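PKS (Streptomyces sp. CNQ431, PDB 5YDA) contains the acyltransferase domain of the splenocin polyketide synthase SpnD, broadly selective and expected to load acyl extender units onto an acyl carrier protein. Local coordinates at residues R354-I359 / R384-G389; L201-A206 / V346-R351. One frame throughout, in Å; residues are numbered along the deposited sequence.

Contact 1. Residues R354-I359 / R384-G389; sequences RFADGI and RARLDG
Ala-356 and Arg-386 bring the two backbones closest, their CA atoms 6.3 Å apart, where the first turn of helix 355-366 meets the C-terminal part of helix 378-387. No direct hydrogen bond joins the segments. In Arg-386, CG stands trans to the backbone N (chi1 -179°) and the chain then bends at chi2, which lays its aliphatic part against the backbone of the other helix, with CG 3.6 Å from Ala-356 O. Its guanidinium reaches Asp-357 through water lying at its edge and in its plane. One water accepts from Arg-386 NH2 at 3.0 Å and donates to Asp-357 OD1, linking the two opposite charges through solvent. A second, between Arg-386 NE and the same OD1, is less certainly placed because it lies suspiciously close to NE. Next to this water bridge, Ile-359 and Leu-387 cross at about a right angle, CG2 of Ile-359 resting 3.5 Å from CD2 of Leu-387. Phe-355 packs on Leu-379 and Leu-382, while Ala-356 shares a backbone hydrogen bond with Val-259 of strand 254-261. The contact thus packs helix 355-366 against helix 378-387, which precede and follow strand 369-372 in the chain.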
ATOM      1  N   ARG A 354     -12.470   4.477  10.081  1.00 21.79           N
ATOM      2  CA  ARG A 354     -11.664   4.674  11.283  1.00 21.30           C
ATOM      3  C   ARG A 354     -10.230   4.175  11.055  1.00 23.31           C
ATOM      4  O   ARG A 354      -9.739   3.256  11.711  1.00 21.72           O
ATOM      5  CB  ARG A 354     -12.311   3.973  12.469  1.00 25.79           C
ATOM      6  CG  ARG A 354     -13.761   4.392  12.738  1.00 29.00           C
ATOM      7  CD  ARG A 354     -13.811   5.683  13.536  1.00 38.05           C
ATOM      8  NE  ARG A 354     -15.131   6.318  13.497  1.00 44.28           N
ATOM      9  CZ  ARG A 354     -15.385   7.544  13.950  1.00 45.04           C
ATOM     10  NH1 ARG A 354     -16.615   8.045  13.875  1.00 45.61           N
ATOM     11  NH2 ARG A 354     -14.403   8.266  14.480  1.00 39.84           N
ATOM     12  N   PHE A 355      -9.530   4.824  10.124  1.00 21.01           N
ATOM     13  CA  PHE A 355      -8.192   4.341   9.789  1.00 22.31           C
ATOM     14  C   PHE A 355      -7.187   4.595  10.919  1.00 24.03           C
ATOM     15  O   PHE A 355      -6.384   3.715  11.252  1.00 23.24           O
ATOM     16  CB  PHE A 355      -7.696   4.982   8.496  1.00 18.93           C
ATOM     17  CG  PHE A 355      -6.376   4.443   8.058  1.00 23.58           C
ATOM     18  CD1 PHE A 355      -6.302   3.236   7.384  1.00 17.06           C
ATOM     19  CD2 PHE A 355      -5.200   5.122   8.348  1.00 21.35           C
ATOM     20  CE1 PHE A 355      -5.092   2.729   6.994  1.00 20.25           C
ATOM     21  CE2 PHE A 355      -3.985   4.613   7.950  1.00 23.92           C
ATOM     22  CZ  PHE A 355      -3.928   3.413   7.273  1.00 21.58           C
ATOM     23  N   ALA A 356      -7.189   5.804  11.494  1.00 22.04           N
ATOM     24  CA  ALA A 356      -6.222   6.130  12.544  1.00 24.16           C
ATOM     25  C   ALA A 356      -6.344   5.172  13.727  1.00 24.99           C
ATOM     26  O   ALA A 356      -5.334   4.672  14.243  1.00 23.16           O
ATOM     27  CB  ALA A 356      -6.410   7.577  13.006  1.00 21.20           C
ATOM     28  N   ASP A 357      -7.580   4.906  14.173  1.00 22.91           N
ATOM     29  CA  ASP A 357      -7.786   3.901  15.209  1.00 23.07           C
ATOM     30  C   ASP A 357      -7.310   2.529  14.746  1.00 23.71           C
ATOM     31  O   ASP A 357      -6.691   1.782  15.518  1.00 25.66           O
ATOM     32  CB  ASP A 357      -9.261   3.847  15.603  1.00 25.27           C
ATOM     33  CG  ASP A 357      -9.727   5.120  16.265  1.00 30.64           C
ATOM     34  OD1 ASP A 357      -8.891   5.791  16.912  1.00 30.67           O
ATOM     35  OD2 ASP A 357     -10.921   5.462  16.128  1.00 31.65           O
ATOM     36  N   GLY A 358      -7.603   2.172  13.493  1.00 23.12           N
ATOM     37  CA  GLY A 358      -7.138   0.896  12.979  1.00 21.83           C
ATOM     38  C   GLY A 358      -5.629   0.756  13.046  1.00 25.59           C
ATOM     39  O   GLY A 358      -5.114  -0.300  13.421  1.00 22.76           O
ATOM     40  N   ILE A 359      -4.898   1.824  12.689  1.00 18.88           N
ATOM     41  CA  ILE A 359      -3.436   1.788  12.753  1.00 21.21           C
ATOM     42  C   ILE A 359      -2.964   1.567  14.190  1.00 26.96           C
ATOM     43  O   ILE A 359      -2.028   0.799  14.444  1.00 25.00           O
ATOM     44  CB  ILE A 359      -2.845   3.080  12.156  1.00 23.27           C
ATOM     45  CG1 ILE A 359      -2.760   2.969  10.649  1.00 26.11           C
ATOM     46  CG2 ILE A 359      -1.458   3.290  12.659  1.00 24.84           C
ATOM     47  CD1 ILE A 359      -1.716   1.964  10.203  1.00 25.91           C
ATOM     48  N   ARG A 384       2.747   7.284  10.525  1.00 22.39           N
ATOM     49  CA  ARG A 384       3.773   7.996  11.281  1.00 23.82           C
ATOM     50  C   ARG A 384       3.150   9.064  12.177  1.00 25.16           C
ATOM     51  O   ARG A 384       3.578   9.246  13.320  1.00 23.39           O
ATOM     52  CB  ARG A 384       4.799   8.618  10.329  1.00 26.10           C
ATOM     53  CG  ARG A 384       5.699   7.617   9.609  1.00 26.39           C
ATOM     54  CD  ARG A 384       7.050   8.233   9.354  1.00 39.29           C
ATOM     55  NE  ARG A 384       7.837   7.520   8.345  1.00 43.74           N
ATOM     56  CZ  ARG A 384       7.780   7.738   7.027  1.00 40.52           C
ATOM     57  NH1 ARG A 384       8.559   7.021   6.238  1.00 37.88           N
ATOM     58  NH2 ARG A 384       6.962   8.663   6.484  1.00 31.56           N
ATOM     59  N   ALA A 385       2.134   9.773  11.676  1.00 23.68           N
ATOM     60  CA  ALA A 385       1.463  10.783  12.492  1.00 22.48           C
ATOM     61  C   ALA A 385       0.769  10.151  13.692  1.00 27.21           C
ATOM     62  O   ALA A 385       0.885  10.648  14.817  1.00 30.75           O
ATOM     63  CB  ALA A 385       0.454  11.569  11.648  1.00 21.66           C
ATOM     64  N   ARG A 386       0.053   9.043  13.480  1.00 25.18           N
ATOM     65  CA  ARG A 386      -0.679   8.429  14.582  1.00 24.56           C
ATOM     66  C   ARG A 386       0.248   7.730  15.572  1.00 27.68           C
ATOM     67  O   ARG A 386      -0.068   7.657  16.763  1.00 31.21           O
ATOM     68  CB  ARG A 386      -1.706   7.427  14.044  1.00 23.32           C
ATOM     69  CG  ARG A 386      -2.534   6.743  15.134  1.00 25.19           C
ATOM     70  CD  ARG A 386      -3.263   7.781  16.022  1.00 24.12           C
ATOM     71  NE  ARG A 386      -4.148   7.134  16.988  1.00 26.41           N
ATOM     72  CZ  ARG A 386      -3.735   6.591  18.136  1.00 36.80           C
ATOM     73  NH1 ARG A 386      -2.445   6.616  18.471  1.00 32.13           N
ATOM     74  NH2 ARG A 386      -4.609   6.011  18.954  1.00 36.68           N
ATOM     75  N   LEU A 387       1.374   7.197  15.106  1.00 25.15           N
ATOM     76  CA  LEU A 387       2.243   6.342  15.906  1.00 31.13           C
ATOM     77  C   LEU A 387       3.478   7.073  16.423  1.00 33.42           C
ATOM     78  O   LEU A 387       4.396   6.433  16.931  1.00 38.32           O
ATOM     79  CB  LEU A 387       2.677   5.125  15.089  1.00 27.72           C
ATOM     80  CG  LEU A 387       1.876   3.827  15.141  1.00 33.90           C
ATOM     81  CD1 LEU A 387       0.490   4.043  15.675  1.00 30.24           C
ATOM     82  CD2 LEU A 387       1.836   3.164  13.777  1.00 25.76           C
ATOM     83  N   ASP A 388       3.542   8.384  16.253  1.00 35.80           N
ATOM     84  CA  ASP A 388       4.582   9.213  16.859  1.00 41.99           C
ATOM     85  C   ASP A 388       4.537   9.056  18.384  1.00 44.75           C
ATOM     86  O   ASP A 388       3.441   9.043  18.949  1.00 54.59           O
ATOM     87  CB  ASP A 388       4.335  10.675  16.455  1.00 40.34           C
ATOM     88  CG  ASP A 388       5.467  11.597  16.835  1.00 48.14           C
ATOM     89  OD1 ASP A 388       5.473  12.077  17.997  1.00 46.93           O
ATOM     90  OD2 ASP A 388       6.327  11.859  15.952  1.00 44.53           O
ATOM     91  N   GLY A 389       5.655   8.867  19.078  1.00 42.61           N
ATOM     92  CA  GLY A 389       6.909   8.402  18.558  1.00 40.56           C
ATOM     93  C   GLY A 389       7.091   7.041  19.219  1.00 48.69           C
ATOM     94  O   GLY A 389       7.766   6.886  20.235  1.00 40.59           O
TER
HETATM   95  O   HOH W   1      -6.616   7.379  16.579  1.00 34.45           O
HETATM   96  O   HOH W   2      -7.440   4.967  18.989  1.00 41.49           O

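Contact 2. Residues L201-A206 / V346-R351; sequences LGEYTA and VDHTRR
His-348, the first residue of segment 346-351 to touch the other helix, places its ring between the side chains of Glu-203 and Tyr-204. The segment axes, 11.3 Å apart at closest, run roughly antiparallel at 149°. Even the nearest CA atoms, those of Glu-203 and His-348, are 9.0 Å apart, so side chains must span the gap. His-348 reaches across because its chi1 of 173° turns CG trans to the main-chain N, and it slides past Glu-203 in the opposite direction. Carboxylate and imidazole planes are turned 46° from each other, and Glu-203 OE1 lies 3.3 Å from CD2 of His-348. The same ring also touches the methylene of Glu-203, whose CB is 3.5 Å from His-348 NE2. Asn-328 serves both polar ends: its backbone N donates to Glu-203 OE2, and its OD1 is hydrogen-bonded to His-348 NE2, which probably helps to hold the imidazole in this rotation. On the Tyr-204 side, His-348 ND1 lies 4.2 Å from CE2 of the phenol ring and is buried without a polar partner. Thr-349 follows, its side chain crossing that of Tyr-204 at about a right angle; its OG1 is 4.0 Å from Tyr-204 OH and bonds instead to Arg-225 NE. Tyr-204 OH is likewise buried with no partner. Gly-202 belongs to a GxSxG sequence, centred on Ser-200, that spans the end of strand 195-198, the turn and the N-terminal part of helix 201-210. This strand-turn-helix is consistent with the nucleophile elbow of the acyltransferase fold, and the contact packs its helix against helix 342-350.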
ATOM      1  N   LEU A 201     -11.523   1.326  -0.304  1.00 23.74           N
ATOM      2  CA  LEU A 201     -11.223   0.389  -1.387  1.00 25.32           C
ATOM      3  C   LEU A 201     -10.152  -0.622  -0.970  1.00 25.26           C
ATOM      4  O   LEU A 201     -10.270  -1.822  -1.253  1.00 22.37           O
ATOM      5  CB  LEU A 201     -10.810   1.186  -2.628  1.00 22.59           C
ATOM      6  CG  LEU A 201     -10.607   0.615  -4.035  1.00 27.98           C
ATOM      7  CD1 LEU A 201      -9.201   0.126  -4.250  1.00 28.05           C
ATOM      8  CD2 LEU A 201     -11.565  -0.510  -4.240  1.00 31.76           C
ATOM      9  N   GLY A 202      -9.127  -0.166  -0.246  1.00 20.87           N
ATOM     10  CA  GLY A 202      -8.057  -1.049   0.171  1.00 19.14           C
ATOM     11  C   GLY A 202      -8.488  -2.152   1.117  1.00 21.52           C
ATOM     12  O   GLY A 202      -7.780  -3.164   1.238  1.00 21.28           O
ATOM     13  N   GLU A 203      -9.617  -1.976   1.814  1.00 21.80           N
ATOM     14  CA  GLU A 203     -10.111  -3.051   2.674  1.00 21.14           C
ATOM     15  C   GLU A 203     -10.585  -4.242   1.852  1.00 21.32           C
ATOM     16  O   GLU A 203     -10.480  -5.390   2.308  1.00 21.19           O
ATOM     17  CB  GLU A 203     -11.234  -2.552   3.590  1.00 21.69           C
ATOM     18  CG  GLU A 203     -11.646  -3.609   4.623  1.00 24.73           C
ATOM     19  CD  GLU A 203     -12.218  -3.019   5.916  1.00 27.11           C
ATOM     20  OE1 GLU A 203     -13.217  -3.585   6.431  1.00 24.22           O
ATOM     21  OE2 GLU A 203     -11.668  -1.998   6.408  1.00 21.37           O
ATOM     22  N   TYR A 204     -11.092  -3.998   0.642  1.00 18.48           N
ATOM     23  CA  TYR A 204     -11.389  -5.104  -0.259  1.00 19.58           C
ATOM     24  C   TYR A 204     -10.123  -5.847  -0.638  1.00 24.36           C
ATOM     25  O   TYR A 204     -10.093  -7.088  -0.619  1.00 24.21           O
ATOM     26  CB  TYR A 204     -12.121  -4.601  -1.501  1.00 16.68           C
ATOM     27  CG  TYR A 204     -13.563  -4.294  -1.192  1.00 21.32           C
ATOM     28  CD1 TYR A 204     -14.561  -5.245  -1.419  1.00 17.35           C
ATOM     29  CD2 TYR A 204     -13.922  -3.094  -0.592  1.00 19.01           C
ATOM     30  CE1 TYR A 204     -15.881  -4.983  -1.105  1.00 17.56           C
ATOM     31  CE2 TYR A 204     -15.246  -2.816  -0.278  1.00 21.56           C
ATOM     32  CZ  TYR A 204     -16.227  -3.774  -0.539  1.00 24.72           C
ATOM     33  OH  TYR A 204     -17.554  -3.527  -0.230  1.00 26.13           O
ATOM     34  N   THR A 205      -9.059  -5.112  -0.967  1.00 21.34           N
ATOM     35  CA  THR A 205      -7.806  -5.781  -1.291  1.00 21.15           C
ATOM     36  C   THR A 205      -7.329  -6.595  -0.104  1.00 22.79           C
ATOM     37  O   THR A 205      -6.852  -7.725  -0.265  1.00 22.06           O
ATOM     38  CB  THR A 205      -6.722  -4.771  -1.698  1.00 17.01           C
ATOM     39  OG1 THR A 205      -7.302  -3.735  -2.498  1.00 19.75           O
ATOM     40  CG2 THR A 205      -5.617  -5.470  -2.499  1.00 15.16           C
ATOM     41  N   ALA A 206      -7.445  -6.019   1.097  1.00 21.65           N
ATOM     42  CA  ALA A 206      -7.057  -6.722   2.316  1.00 21.76           C
ATOM     43  C   ALA A 206      -7.893  -7.976   2.497  1.00 26.17           C
ATOM     44  O   ALA A 206      -7.370  -9.031   2.870  1.00 28.01           O
ATOM     45  CB  ALA A 206      -7.214  -5.794   3.530  1.00 19.96           C
ATOM     46  N   VAL A 346     -21.804  -3.770   4.001  1.00 24.11           N
ATOM     47  CA  VAL A 346     -22.637  -2.609   3.695  1.00 25.36           C
ATOM     48  C   VAL A 346     -22.284  -1.449   4.624  1.00 26.60           C
ATOM     49  O   VAL A 346     -22.081  -0.316   4.178  1.00 27.31           O
ATOM     50  CB  VAL A 346     -24.135  -2.972   3.788  1.00 29.42           C
ATOM     51  CG1 VAL A 346     -25.005  -1.710   3.655  1.00 19.80           C
ATOM     52  CG2 VAL A 346     -24.517  -3.986   2.707  1.00 25.27           C
ATOM     53  N   ASP A 347     -22.211  -1.718   5.934  1.00 25.93           N
ATOM     54  CA  ASP A 347     -21.814  -0.688   6.894  1.00 27.82           C
ATOM     55  C   ASP A 347     -20.447  -0.107   6.555  1.00 30.37           C
ATOM     56  O   ASP A 347     -20.215   1.098   6.713  1.00 28.55           O
ATOM     57  CB  ASP A 347     -21.779  -1.262   8.313  1.00 29.57           C
ATOM     58  CG  ASP A 347     -23.157  -1.502   8.883  1.00 35.74           C
ATOM     59  OD1 ASP A 347     -24.131  -0.903   8.380  1.00 38.45           O
ATOM     60  OD2 ASP A 347     -23.261  -2.291   9.843  1.00 43.91           O
ATOM     61  N   HIS A 348     -19.519  -0.958   6.115  1.00 27.64           N
ATOM     62  CA  HIS A 348     -18.182  -0.487   5.797  1.00 28.89           C
ATOM     63  C   HIS A 348     -18.227   0.648   4.781  1.00 29.51           C
ATOM     64  O   HIS A 348     -17.505   1.643   4.922  1.00 27.91           O
ATOM     65  CB  HIS A 348     -17.327  -1.642   5.275  1.00 25.49           C
ATOM     66  CG  HIS A 348     -15.995  -1.198   4.769  1.00 28.82           C
ATOM     67  ND1 HIS A 348     -15.744  -0.985   3.430  1.00 25.71           N
ATOM     68  CD2 HIS A 348     -14.852  -0.882   5.424  1.00 25.52           C
ATOM     69  CE1 HIS A 348     -14.498  -0.567   3.282  1.00 25.17           C
ATOM     70  NE2 HIS A 348     -13.935  -0.500   4.477  1.00 22.71           N
ATOM     71  N   THR A 349     -19.104   0.532   3.777  1.00 26.13           N
ATOM     72  CA  THR A 349     -19.222   1.529   2.720  1.00 25.51           C
ATOM     73  C   THR A 349     -19.982   2.772   3.174  1.00 26.89           C
ATOM     74  O   THR A 349     -19.722   3.874   2.669  1.00 26.60           O
ATOM     75  CB  THR A 349     -19.886   0.877   1.497  1.00 30.29           C
ATOM     76  OG1 THR A 349     -18.919   0.047   0.834  1.00 35.13           O
ATOM     77  CG2 THR A 349     -20.461   1.908   0.498  1.00 20.57           C
ATOM     78  N   ARG A 350     -20.890   2.635   4.139  1.00 25.36           N
ATOM     79  CA  ARG A 350     -21.657   3.782   4.609  1.00 29.48           C
ATOM     80  C   ARG A 350     -20.943   4.564   5.711  1.00 27.03           C
ATOM     81  O   ARG A 350     -21.082   5.788   5.787  1.00 24.11           O
ATOM     82  CB  ARG A 350     -23.028   3.316   5.111  1.00 27.72           C
ATOM     83  CG  ARG A 350     -23.850   4.385   5.805  1.00 26.86           C
ATOM     84  CD  ARG A 350     -24.203   5.516   4.864  1.00 30.98           C
ATOM     85  NE  ARG A 350     -24.935   6.582   5.545  1.00 34.34           N
ATOM     86  CZ  ARG A 350     -24.384   7.477   6.372  1.00 36.56           C
ATOM     87  NH1 ARG A 350     -23.082   7.448   6.647  1.00 29.88           N
ATOM     88  NH2 ARG A 350     -25.144   8.402   6.935  1.00 29.41           N
ATOM     89  N   ARG A 351     -20.176   3.893   6.553  1.00 25.63           N
ATOM     90  CA  ARG A 351     -19.725   4.465   7.809  1.00 25.05           C
ATOM     91  C   ARG A 351     -18.297   4.991   7.720  1.00 28.85           C
ATOM     92  O   ARG A 351     -17.526   4.677   6.804  1.00 25.89           O
ATOM     93  CB  ARG A 351     -19.842   3.429   8.929  1.00 23.07           C
ATOM     94  CG  ARG A 351     -21.316   3.205   9.326  1.00 30.93           C
ATOM     95  CD  ARG A 351     -21.502   2.178  10.418  1.00 41.41           C
ATOM     96  NE  ARG A 351     -20.682   2.421  11.606  1.00 50.16           N
ATOM     97  CZ  ARG A 351     -20.580   1.556  12.616  1.00 54.36           C
ATOM     98  NH1 ARG A 351     -21.254   0.409  12.570  1.00 48.71           N
ATOM     99  NH2 ARG A 351     -19.810   1.826  13.667  1.00 50.01           N
TER

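In the fold
Both contacts lie in the acyltransferase domain and occur in series along the chain. From the N terminus, the chain passes strand 195-198 and enters helix 201-210, then runs through the four-stranded antiparallel sheet and helix 306-313 before returning at 346-351; contact 2 thereby closes a long loop of 139 intervening residues. A short connection leads from helix 342-350 into helix 355-366, where contact 1 begins. Its loop is much shorter, 24 residues that include strand 369-372 of the six-stranded mixed sheet. The two loops neither nest nor cross, and the contact centres stand about 18 Å apart. Consecutive helices 342-350 and 355-366 thus pack on helices 201-210 and 378-387, respectively.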